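Local coordinates for YkuI protein (Bacillus subtilis, PDB 2BAS) that contains an EAL domain that binds the second messenger cyclic di-GMP and probably belongs to the phosphodiesterases that cleave it, at residues A[230-235]-A[242-247]; A[29-34]-A[60-65]. One frame throughout, in Å; residues are numbered along the deposited sequence.

From the N terminus, the chain enters interaction 2 first: helix 28-33 is followed by the antiparallel strands 38-47 and 53-64, and the contact of 29-34 with 60-65 closes a loop of 25 intervening residues. Interaction 1 comes much later and is far more local, with six residues between 230-235 and 242-247, where a strand is joined to the helix that follows it. The two are in series, neither nested nor crossed. Their centres lie about 34 Å apart and they do not touch, yet both reach the same mixed sheet of the EAL domain: interaction 2 sets the N-terminal helix against strand 53-64, interaction 1 sets helix 238-246 against strand 229-233.

Interaction 1. Residues A[230-235]-A[242-247]; sequences LLYEDI and QYAWRN
A buried strand-to-helix contact, made largely by the ring of Tyr232 and clinched by one hydrogen bond, packs strand 229-233 of the EAL domain against the end of helix 238-246. Ala244 presses its methyl over one face of the tyrosine: CB lies 3.8 Å from the Tyr232 ring centroid, 27° off the normal, a CH-pi contact. It is displaced toward the CG side, Ala244 CB being 3.4 Å from Tyr232 CG. With CG of Tyr232 beside the backbone N (chi1 -70°), the ring slants along the helix toward its C-terminal end, and Tyr232 OH donates to Asn247 O at 2.7 Å. The bond meets that carbonyl at a C=O...O angle of 137°, somewhat tilted from its plane. Strand, helix and the following strand 249-252 form a beta-alpha-beta unit of the EAL barrel, and Tyr232 spans the interface inside it. Asn247, the first residue to leave helical geometry, folds its amide back so that ND2 donates to Tyr243 O at 2.8 Å; the same nitrogen sits over the centre of the Tyr243 ring. The Tyr243 side chain crosses that of Tyr232 at about a right angle, bringing Tyr243 CE2 within 4.0 Å of Tyr232 CE2, and also packs on Leu216 of helix 211-226. Leu230 adds its CD1 methyl, 3.5 Å from Asn247 O, while Ile235 CD1 only grazes Ala244 CB.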
loop_
_atom_site.group_PDB
_atom_site.type_symbol
_atom_site.label_atom_id
_atom_site.label_comp_id
_atom_site.label_asym_id
_atom_site.label_seq_id
_atom_site.Cartn_x
_atom_site.Cartn_y
_atom_site.Cartn_z
ATOM N N LEU A 230 5.973 -12.461 -2.470
ATOM C CA LEU A 230 7.082 -11.542 -2.625
ATOM C C LEU A 230 8.387 -12.306 -2.748
ATOM O O LEU A 230 8.710 -13.158 -1.916
ATOM C CB LEU A 230 7.177 -10.587 -1.428
ATOM C CG LEU A 230 5.928 -9.791 -1.054
ATOM C CD1 LEU A 230 6.159 -9.074 0.265
ATOM C CD2 LEU A 230 5.539 -8.798 -2.150
ATOM N N LEU A 231 9.135 -11.982 -3.796
ATOM C CA LEU A 231 10.485 -12.490 -3.986
ATOM C C LEU A 231 11.494 -11.343 -3.833
ATOM O O LEU A 231 11.515 -10.404 -4.638
ATOM C CB LEU A 231 10.595 -13.143 -5.361
ATOM C CG LEU A 231 11.944 -13.574 -5.937
ATOM C CD1 LEU A 231 12.830 -14.228 -4.918
ATOM C CD2 LEU A 231 11.709 -14.513 -7.115
ATOM N N TYR A 232 12.305 -11.401 -2.782
ATOM C CA TYR A 232 13.340 -10.393 -2.593
ATOM C C TYR A 232 14.604 -10.879 -3.242
ATOM O O TYR A 232 15.124 -11.922 -2.868
ATOM C CB TYR A 232 13.581 -10.111 -1.115
ATOM C CG TYR A 232 12.443 -9.382 -0.456
ATOM C CD1 TYR A 232 11.325 -10.065 -0.010
ATOM C CD2 TYR A 232 12.476 -8.009 -0.285
ATOM C CE1 TYR A 232 10.279 -9.396 0.593
ATOM C CE2 TYR A 232 11.431 -7.338 0.322
ATOM C CZ TYR A 232 10.341 -8.039 0.753
ATOM O OH TYR A 232 9.288 -7.393 1.343
ATOM N N GLU A 233 15.074 -10.128 -4.235
ATOM C CA GLU A 233 16.316 -10.433 -4.948
ATOM C C GLU A 233 17.412 -9.416 -4.615
ATOM O O GLU A 233 17.166 -8.429 -3.920
ATOM C CB GLU A 233 16.081 -10.519 -6.470
ATOM C CG GLU A 233 15.718 -9.218 -7.157
ATOM C CD GLU A 233 15.857 -9.287 -8.674
ATOM O OE1 GLU A 233 16.999 -9.411 -9.184
ATOM O OE2 GLU A 233 14.816 -9.195 -9.365
ATOM N N ASP A 234 18.613 -9.663 -5.140
ATOM C CA ASP A 234 19.815 -8.869 -4.859
ATOM C C ASP A 234 20.137 -8.753 -3.364
ATOM O O ASP A 234 20.542 -7.693 -2.890
ATOM C CB ASP A 234 19.745 -7.489 -5.525
ATOM C CG ASP A 234 20.015 -7.540 -7.029
ATOM O OD1 ASP A 234 20.784 -8.417 -7.491
ATOM O OD2 ASP A 234 19.462 -6.686 -7.758
ATOM N N ILE A 235 19.939 -9.848 -2.634
ATOM C CA ILE A 235 20.326 -9.941 -1.233
ATOM C C ILE A 235 21.824 -10.236 -1.179
ATOM O O ILE A 235 22.280 -11.306 -1.588
ATOM C CB ILE A 235 19.549 -11.050 -0.495
ATOM C CG1 ILE A 235 18.063 -10.705 -0.429
ATOM C CG2 ILE A 235 20.090 -11.236 0.910
ATOM C CD1 ILE A 235 17.179 -11.880 -0.126
ATOM N N GLN A 242 17.526 -10.039 6.592
ATOM C CA GLN A 242 16.727 -9.600 7.732
ATOM C C GLN A 242 15.501 -8.851 7.232
ATOM O O GLN A 242 14.370 -9.212 7.561
ATOM C CB GLN A 242 17.586 -8.721 8.660
ATOM C CG GLN A 242 16.871 -7.544 9.358
ATOM C CD GLN A 242 16.055 -7.955 10.572
ATOM O OE1 GLN A 242 16.602 -8.282 11.635
ATOM N NE2 GLN A 242 14.732 -7.915 10.428
ATOM N N TYR A 243 15.722 -7.835 6.404
ATOM C CA TYR A 243 14.622 -7.021 5.925
ATOM C C TYR A 243 13.553 -7.842 5.205
ATOM O O TYR A 243 12.363 -7.704 5.506
ATOM C CB TYR A 243 15.116 -5.877 5.043
ATOM C CG TYR A 243 13.988 -4.999 4.591
ATOM C CD1 TYR A 243 13.589 -3.908 5.354
ATOM C CD2 TYR A 243 13.289 -5.280 3.407
ATOM C CE1 TYR A 243 12.523 -3.103 4.947
ATOM C CE2 TYR A 243 12.223 -4.486 2.990
ATOM C CZ TYR A 243 11.846 -3.399 3.767
ATOM O OH TYR A 243 10.798 -2.605 3.362
ATOM N N ALA A 244 13.980 -8.683 4.263
ATOM C CA ALA A 244 13.064 -9.499 3.460
ATOM C C ALA A 244 12.182 -10.372 4.338
ATOM O O ALA A 244 10.959 -10.433 4.176
ATOM C CB ALA A 244 13.849 -10.364 2.491
ATOM N N TRP A 245 12.824 -11.038 5.288
ATOM C CA TRP A 245 12.135 -11.931 6.181
ATOM C C TRP A 245 11.094 -11.224 7.054
ATOM O O TRP A 245 10.004 -11.758 7.263
ATOM C CB TRP A 245 13.151 -12.668 7.032
ATOM C CG TRP A 245 12.521 -13.558 8.005
ATOM C CD1 TRP A 245 12.183 -14.862 7.819
ATOM C CD2 TRP A 245 12.110 -13.212 9.332
ATOM N NE1 TRP A 245 11.597 -15.357 8.956
ATOM C CE2 TRP A 245 11.537 -14.364 9.900
ATOM C CE3 TRP A 245 12.174 -12.038 10.094
ATOM C CZ2 TRP A 245 11.042 -14.389 11.196
ATOM C CZ3 TRP A 245 11.679 -12.058 11.388
ATOM C CH2 TRP A 245 11.120 -13.229 11.929
ATOM N N ARG A 246 11.409 -10.035 7.567
ATOM C CA ARG A 246 10.458 -9.337 8.444
ATOM C C ARG A 246 9.345 -8.672 7.626
ATOM O O ARG A 246 8.310 -8.297 8.164
ATOM C CB ARG A 246 11.175 -8.332 9.365
ATOM C CG ARG A 246 11.000 -6.880 8.982
ATOM C CD ARG A 246 12.282 -6.087 9.103
ATOM N NE ARG A 246 12.600 -5.674 10.463
ATOM C CZ ARG A 246 13.634 -4.894 10.772
ATOM N NH1 ARG A 246 14.439 -4.457 9.807
ATOM N NH2 ARG A 246 13.868 -4.554 12.041
ATOM N N ASN A 247 9.561 -8.562 6.316
ATOM C CA ASN A 247 8.614 -7.901 5.426
ATOM C C ASN A 247 7.873 -8.808 4.451
ATOM O O ASN A 247 7.733 -8.474 3.277
ATOM C CB ASN A 247 9.308 -6.758 4.685
ATOM C CG ASN A 247 9.548 -5.562 5.584
ATOM O OD1 ASN A 247 8.637 -4.790 5.858
ATOM N ND2 ASN A 247 10.774 -5.416 6.062
#

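Interaction 2. Residues A[29-34]-A[60-65]; sequences LDILTN and GRILAD
Ile62 meets Ile31 through the end of its side chain, with Asn34 at the margin, in an apolar contact that has no hydrogen bond across it. The CD1 methyl of Ile62 does the touching. Its chain is fully extended, CG1 anti to the backbone N (chi1 -168°) and CD1 anti to CA (chi2 170°), and this carries the methyl away from the strand to the surface of the helix. There Ile62 CD1 lies 3.8 Å from Ile31 CA, equally close to Ile31 CG1, and 3.9 Å from Ile31 CG2, fitting against the root of that side chain and both its branches. The contact seats the short N-terminal helix 28-33 of the EAL domain beside strand 53-64, near the end of an antiparallel pair with strand 38-47. Leu71 touches both isoleucines, and Leu26 and Val38 also pack on Ile62. Asn34, just past the helix, brings its backbone O to 4.4 Å from Ile62 CD1. The Asn34 amide turns back along the helix, where ND2 donates to Asp30 O at 2.9 Å, meeting a lone pair in the carbonyl plane. One residue earlier, Leu29 O is gripped twice, by Thr33 OG1 at 2.9 Å and by Thr33 N from the opposite face.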
loop_
_atom_site.group_PDB
_atom_site.type_symbol
_atom_site.label_atom_id
_atom_site.label_comp_id
_atom_site.label_asym_id
_atom_site.label_seq_id
_atom_site.Cartn_x
_atom_site.Cartn_y
_atom_site.Cartn_z
ATOM N N LEU A 29 29.450 -8.925 -32.554
ATOM C CA LEU A 29 29.912 -9.868 -33.577
ATOM C C LEU A 29 30.692 -11.046 -32.974
ATOM O O LEU A 29 30.572 -12.187 -33.437
ATOM C CB LEU A 29 30.742 -9.151 -34.647
ATOM C CG LEU A 29 31.231 -9.991 -35.835
ATOM C CD1 LEU A 29 30.055 -10.601 -36.609
ATOM C CD2 LEU A 29 32.142 -9.182 -36.762
ATOM N N ASP A 30 31.481 -10.765 -31.939
ATOM C CA ASP A 30 32.219 -11.808 -31.227
ATOM C C ASP A 30 31.249 -12.823 -30.605
ATOM O O ASP A 30 31.539 -14.019 -30.570
ATOM C CB ASP A 30 33.141 -11.205 -30.156
ATOM C CG ASP A 30 34.202 -10.260 -30.736
ATOM O OD1 ASP A 30 34.580 -10.394 -31.921
ATOM O OD2 ASP A 30 34.674 -9.379 -29.987
ATOM N N ILE A 31 30.099 -12.341 -30.134
ATOM C CA ILE A 31 29.060 -13.213 -29.590
ATOM C C ILE A 31 28.324 -14.007 -30.686
ATOM O O ILE A 31 28.152 -15.217 -30.569
ATOM C CB ILE A 31 28.054 -12.435 -28.685
ATOM C CG1 ILE A 31 28.781 -11.826 -27.479
ATOM C CG2 ILE A 31 26.924 -13.358 -28.205
ATOM C CD1 ILE A 31 27.999 -10.766 -26.725
ATOM N N LEU A 32 27.914 -13.334 -31.751
ATOM C CA LEU A 32 27.103 -13.968 -32.790
ATOM C C LEU A 32 27.781 -15.075 -33.590
ATOM O O LEU A 32 27.148 -16.083 -33.898
ATOM C CB LEU A 32 26.509 -12.918 -33.737
ATOM C CG LEU A 32 25.361 -12.107 -33.132
ATOM C CD1 LEU A 32 25.022 -10.913 -34.019
ATOM C CD2 LEU A 32 24.132 -12.980 -32.894
ATOM N N THR A 33 29.051 -14.897 -33.942
ATOM C CA THR A 33 29.749 -15.945 -34.674
ATOM C C THR A 33 30.240 -17.068 -33.751
ATOM O O THR A 33 30.511 -18.179 -34.211
ATOM C CB THR A 33 30.869 -15.398 -35.590
ATOM O OG1 THR A 33 31.658 -14.440 -34.880
ATOM C CG2 THR A 33 30.269 -14.731 -36.824
ATOM N N ASN A 34 30.333 -16.789 -32.453
ATOM C CA ASN A 34 30.660 -17.827 -31.469
ATOM C C ASN A 34 29.422 -18.300 -30.698
ATOM O O ASN A 34 29.507 -18.684 -29.524
ATOM C CB ASN A 34 31.749 -17.348 -30.503
ATOM C CG ASN A 34 33.089 -17.187 -31.174
ATOM O OD1 ASN A 34 33.697 -18.163 -31.608
ATOM N ND2 ASN A 34 33.564 -15.951 -31.257
ATOM N N GLY A 60 22.107 -15.729 -18.693
ATOM C CA GLY A 60 22.851 -15.853 -19.955
ATOM C C GLY A 60 24.344 -15.586 -19.858
ATOM O O GLY A 60 24.756 -14.566 -19.316
ATOM N N ARG A 61 25.160 -16.498 -20.388
ATOM C CA ARG A 61 26.620 -16.337 -20.339
ATOM C C ARG A 61 27.297 -16.744 -21.636
ATOM O O ARG A 61 26.714 -17.438 -22.472
ATOM C CB ARG A 61 27.249 -17.150 -19.184
ATOM C CG ARG A 61 26.871 -16.746 -17.765
ATOM C CD ARG A 61 27.453 -15.398 -17.361
ATOM N NE ARG A 61 27.243 -15.098 -15.938
ATOM C CZ ARG A 61 26.159 -14.501 -15.430
ATOM N NH1 ARG A 61 26.071 -14.264 -14.123
ATOM N NH2 ARG A 61 25.156 -14.140 -16.219
ATOM N N ILE A 62 28.550 -16.316 -21.778
ATOM C CA ILE A 62 29.399 -16.710 -22.897
ATOM C C ILE A 62 30.845 -16.960 -22.432
ATOM O O ILE A 62 31.419 -16.174 -21.664
ATOM C CB ILE A 62 29.324 -15.683 -24.085
ATOM C CG1 ILE A 62 29.984 -16.253 -25.350
ATOM C CG2 ILE A 62 29.924 -14.324 -23.708
ATOM C CD1 ILE A 62 29.751 -15.437 -26.610
ATOM N N LEU A 63 31.404 -18.088 -22.877
ATOM C CA LEU A 63 32.815 -18.411 -22.678
ATOM C C LEU A 63 33.630 -17.776 -23.801
ATOM O O LEU A 63 33.590 -18.224 -24.946
ATOM C CB LEU A 63 33.042 -19.926 -22.646
ATOM C CG LEU A 63 34.494 -20.406 -22.536
ATOM C CD1 LEU A 63 35.171 -19.849 -21.295
ATOM C CD2 LEU A 63 34.569 -21.926 -22.543
ATOM N N ALA A 64 34.350 -16.719 -23.455
ATOM C CA ALA A 64 35.145 -15.977 -24.412
ATOM C C ALA A 64 36.527 -15.757 -23.836
ATOM O O ALA A 64 36.670 -15.316 -22.685
ATOM C CB ALA A 64 34.485 -14.652 -24.742
ATOM N N ASP A 65 37.534 -16.084 -24.643
ATOM C CA ASP A 65 38.943 -15.988 -24.261
ATOM C C ASP A 65 39.197 -16.608 -22.885
ATOM O O ASP A 65 39.829 -15.997 -22.020
ATOM C CB ASP A 65 39.443 -14.535 -24.353
ATOM C CG ASP A 65 39.229 -13.922 -25.746
ATOM O OD1 ASP A 65 38.061 -13.823 -26.187
ATOM O OD2 ASP A 65 40.226 -13.531 -26.394
#